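Local atomic coordinates of VC0179-like protein (Escherichia coli, PDB entry 4XJ6), a protein that probably makes cyclic GMP-AMP from nucleoside triphosphates with the help of magnesium, as a bacterial homologue of cyclic GMP-AMP synthase. Residues A[53-57]-A[58-62]. Sequence-based numbering, arbitrary orientation.
Sequences IDVRR and QALTL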
ATOM      1  N   ILE A  53     -17.397  28.243  -0.008  1.00 31.70           N
ATOM      2  CA  ILE A  53     -18.285  29.091   0.776  1.00 36.72           C
ATOM      3  C   ILE A  53     -18.565  30.389   0.031  1.00 36.44           C
ATOM      4  O   ILE A  53     -19.719  30.756  -0.185  1.00 36.96           O
ATOM      5  CB  ILE A  53     -17.688  29.422   2.163  1.00 33.79           C
ATOM      6  CG1 ILE A  53     -17.573  28.157   3.011  1.00 38.58           C
ATOM      7  CG2 ILE A  53     -18.546  30.448   2.882  1.00 36.42           C
ATOM      8  CD1 ILE A  53     -16.868  28.366   4.339  1.00 35.97           C
ATOM      9  N   ASP A  54     -17.493  31.066  -0.372  1.00 36.52           N
ATOM     10  CA  ASP A  54     -17.583  32.370  -1.021  1.00 35.29           C
ATOM     11  C   ASP A  54     -18.391  32.345  -2.317  1.00 40.00           C
ATOM     12  O   ASP A  54     -18.990  33.355  -2.691  1.00 44.72           O
ATOM     13  CB  ASP A  54     -16.180  32.911  -1.304  1.00 33.55           C
ATOM     14  CG  ASP A  54     -15.363  33.109  -0.039  1.00 38.38           C
ATOM     15  OD1 ASP A  54     -15.963  33.202   1.053  1.00 41.10           O
ATOM     16  OD2 ASP A  54     -14.119  33.177  -0.139  1.00 36.33           O
ATOM     17  N   VAL A  55     -18.400  31.199  -2.996  1.00 35.00           N
ATOM     18  CA  VAL A  55     -19.138  31.041  -4.248  1.00 35.97           C
ATOM     19  C   VAL A  55     -20.613  31.384  -4.079  1.00 39.80           C
ATOM     20  O   VAL A  55     -21.131  32.270  -4.755  1.00 41.37           O
ATOM     21  CB  VAL A  55     -19.016  29.601  -4.802  1.00 34.87           C
ATOM     22  CG1 VAL A  55     -20.109  29.319  -5.827  1.00 36.78           C
ATOM     23  CG2 VAL A  55     -17.649  29.383  -5.419  1.00 28.88           C
ATOM     24  N   ARG A  56     -21.284  30.688  -3.167  1.00 46.05           N
ATOM     25  CA  ARG A  56     -22.706  30.913  -2.950  1.00 53.13           C
ATOM     26  C   ARG A  56     -22.930  32.113  -2.038  1.00 58.06           C
ATOM     27  O   ARG A  56     -23.978  32.754  -2.088  1.00 62.90           O
ATOM     28  CB  ARG A  56     -23.371  29.667  -2.356  1.00 56.13           C
ATOM     29  CG  ARG A  56     -22.874  29.287  -0.969  1.00 58.72           C
ATOM     30  CD  ARG A  56     -24.009  28.738  -0.123  1.00 62.78           C
ATOM     31  NE  ARG A  56     -24.681  27.625  -0.781  1.00 65.08           N
ATOM     32  CZ  ARG A  56     -24.580  26.358  -0.395  1.00 67.69           C
ATOM     33  NH1 ARG A  56     -23.838  26.041   0.657  1.00 70.04           N
ATOM     34  NH2 ARG A  56     -25.226  25.409  -1.057  1.00 68.50           N
ATOM     35  N   ARG A  57     -21.937  32.416  -1.212  1.00 57.22           N
ATOM     36  CA  ARG A  57     -22.049  33.520  -0.271  1.00 57.42           C
ATOM     37  C   ARG A  57     -21.961  34.865  -0.982  1.00 59.00           C
ATOM     38  O   ARG A  57     -22.785  35.750  -0.755  1.00 64.28           O
ATOM     39  CB  ARG A  57     -20.963  33.421   0.803  1.00 55.67           C
ATOM     40  CG  ARG A  57     -21.212  34.291   2.021  1.00 60.72           C
ATOM     41  CD  ARG A  57     -22.548  33.961   2.666  1.00 67.61           C
ATOM     42  NE  ARG A  57     -22.634  32.561   3.064  1.00 69.15           N
ATOM     43  CZ  ARG A  57     -23.728  31.992   3.557  1.00 70.87           C
ATOM     44  NH1 ARG A  57     -24.834  32.706   3.712  1.00 73.81           N
ATOM     45  NH2 ARG A  57     -23.719  30.709   3.893  1.00 69.84           N
ATOM     46  N   GLN A  58     -20.969  35.012  -1.854  1.00 54.66           N
ATOM     47  CA  GLN A  58     -20.700  36.296  -2.492  1.00 48.14           C
ATOM     48  C   GLN A  58     -21.079  36.324  -3.973  1.00 47.11           C
ATOM     49  O   GLN A  58     -20.713  37.257  -4.691  1.00 48.77           O
ATOM     50  CB  GLN A  58     -19.222  36.658  -2.323  1.00 44.53           C
ATOM     51  CG  GLN A  58     -18.767  36.697  -0.869  1.00 46.71           C
ATOM     52  CD  GLN A  58     -17.267  36.859  -0.726  1.00 47.76           C
ATOM     53  OE1 GLN A  58     -16.499  36.469  -1.607  1.00 47.24           O
ATOM     54  NE2 GLN A  58     -16.839  37.439   0.390  1.00 50.75           N
ATOM     55  N   ALA A  59     -21.811  35.304  -4.419  1.00 49.44           N
ATOM     56  CA  ALA A  59     -22.294  35.212  -5.800  1.00 48.93           C
ATOM     57  C   ALA A  59     -21.168  35.401  -6.816  1.00 49.10           C
ATOM     58  O   ALA A  59     -21.318  36.133  -7.797  1.00 47.64           O
ATOM     59  CB  ALA A  59     -23.400  36.231  -6.042  1.00 46.50           C
ATOM     60  N   LEU A  60     -20.048  34.729  -6.569  1.00 48.46           N
ATOM     61  CA  LEU A  60     -18.841  34.898  -7.369  1.00 42.37           C
ATOM     62  C   LEU A  60     -19.020  34.473  -8.818  1.00 39.57           C
ATOM     63  O   LEU A  60     -19.820  33.590  -9.125  1.00 37.85           O
ATOM     64  CB  LEU A  60     -17.686  34.103  -6.757  1.00 41.50           C
ATOM     65  CG  LEU A  60     -17.283  34.420  -5.317  1.00 40.18           C
ATOM     66  CD1 LEU A  60     -16.134  33.524  -4.885  1.00 36.53           C
ATOM     67  CD2 LEU A  60     -16.912  35.889  -5.167  1.00 40.01           C
ATOM     68  N   THR A  61     -18.262  35.111  -9.703  1.00 36.71           N
ATOM     69  CA  THR A  61     -18.160  34.667 -11.084  1.00 33.96           C
ATOM     70  C   THR A  61     -17.195  33.491 -11.143  1.00 31.33           C
ATOM     71  O   THR A  61     -16.475  33.228 -10.178  1.00 29.47           O
ATOM     72  CB  THR A  61     -17.670  35.788 -12.018  1.00 30.58           C
ATOM     73  OG1 THR A  61     -16.371  36.225 -11.602  1.00 30.30           O
ATOM     74  CG2 THR A  61     -18.629  36.968 -11.986  1.00 31.70           C
ATOM     75  N   LEU A  62     -17.184  32.781 -12.265  1.00 31.57           N
ATOM     76  CA  LEU A  62     -16.257  31.674 -12.449  1.00 29.30           C
ATOM     77  C   LEU A  62     -14.824  32.186 -12.432  1.00 30.54           C
ATOM     78  O   LEU A  62     -13.929  31.546 -11.877  1.00 34.08           O
ATOM     79  CB  LEU A  62     -16.541  30.938 -13.758  1.00 23.99           C
ATOM     80  CG  LEU A  62     -15.597  29.778 -14.090  1.00 27.08           C
ATOM     81  CD1 LEU A  62     -15.629  28.709 -13.001  1.00 23.09           C
ATOM     82  CD2 LEU A  62     -15.939  29.187 -15.450  1.00 24.56           C
TER
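Asp54 and Gln58, one helical turn apart, lie side by side and point the same way, with carboxylate and amide planes stacked only 20° from parallel. The amide comes in over the root of the aspartate: Gln58 OE1 is 3.6 Å from Asp54 CB, an approach of van der Waals type. In Gln58, CG stands anti to the carbonyl carbon and the chain then runs extended, which carries the amide back alongside the last helical turn. Asp54 OD2 also makes a long, weak ion pair with Lys68 of helix 62-69.

The backbone carbonyl of Asp54 gathers several contacts. Gln58 N donates to Asp54 O over 2.7 Å in a fairly straight bond, from a position tilted out of the carbonyl plane. Leu60, whose first torsion also sets CG anti to the carbonyl carbon, folds back on the same group, with CG 3.3 Å from Asp54 O. Its CD1 branch reaches 3.6 Å from Asp54 CB and also touches Val55, CD1 lying 4.4 Å from CG2 of that valine. Val55 is buried and packs further on Val65 and Ile89, whereas Arg56 turns to helix 94-102, forming salt bridges with Asp94 and Asp98.

Beyond Gln58, the first residue to leave helical geometry, Ala59 is left-handed (phi 52°, psi 46°) and turns the chain off the helix axis. Leu60 N thereby reaches Val55 O at 3.2 Å, in the carbonyl plane on a lone pair. This 6→1 bond, the left-handed Ala59 and the apolar Val55-Leu60 contact belong to a Schellman motif, but its second bond, Ala59 N to Arg56 O, is not formed at 4.1 Å. The Schellman-like C-cap ends the long helix 24-57 at the surface and leads the chain to helix 62-69, with Thr61 as N-cap.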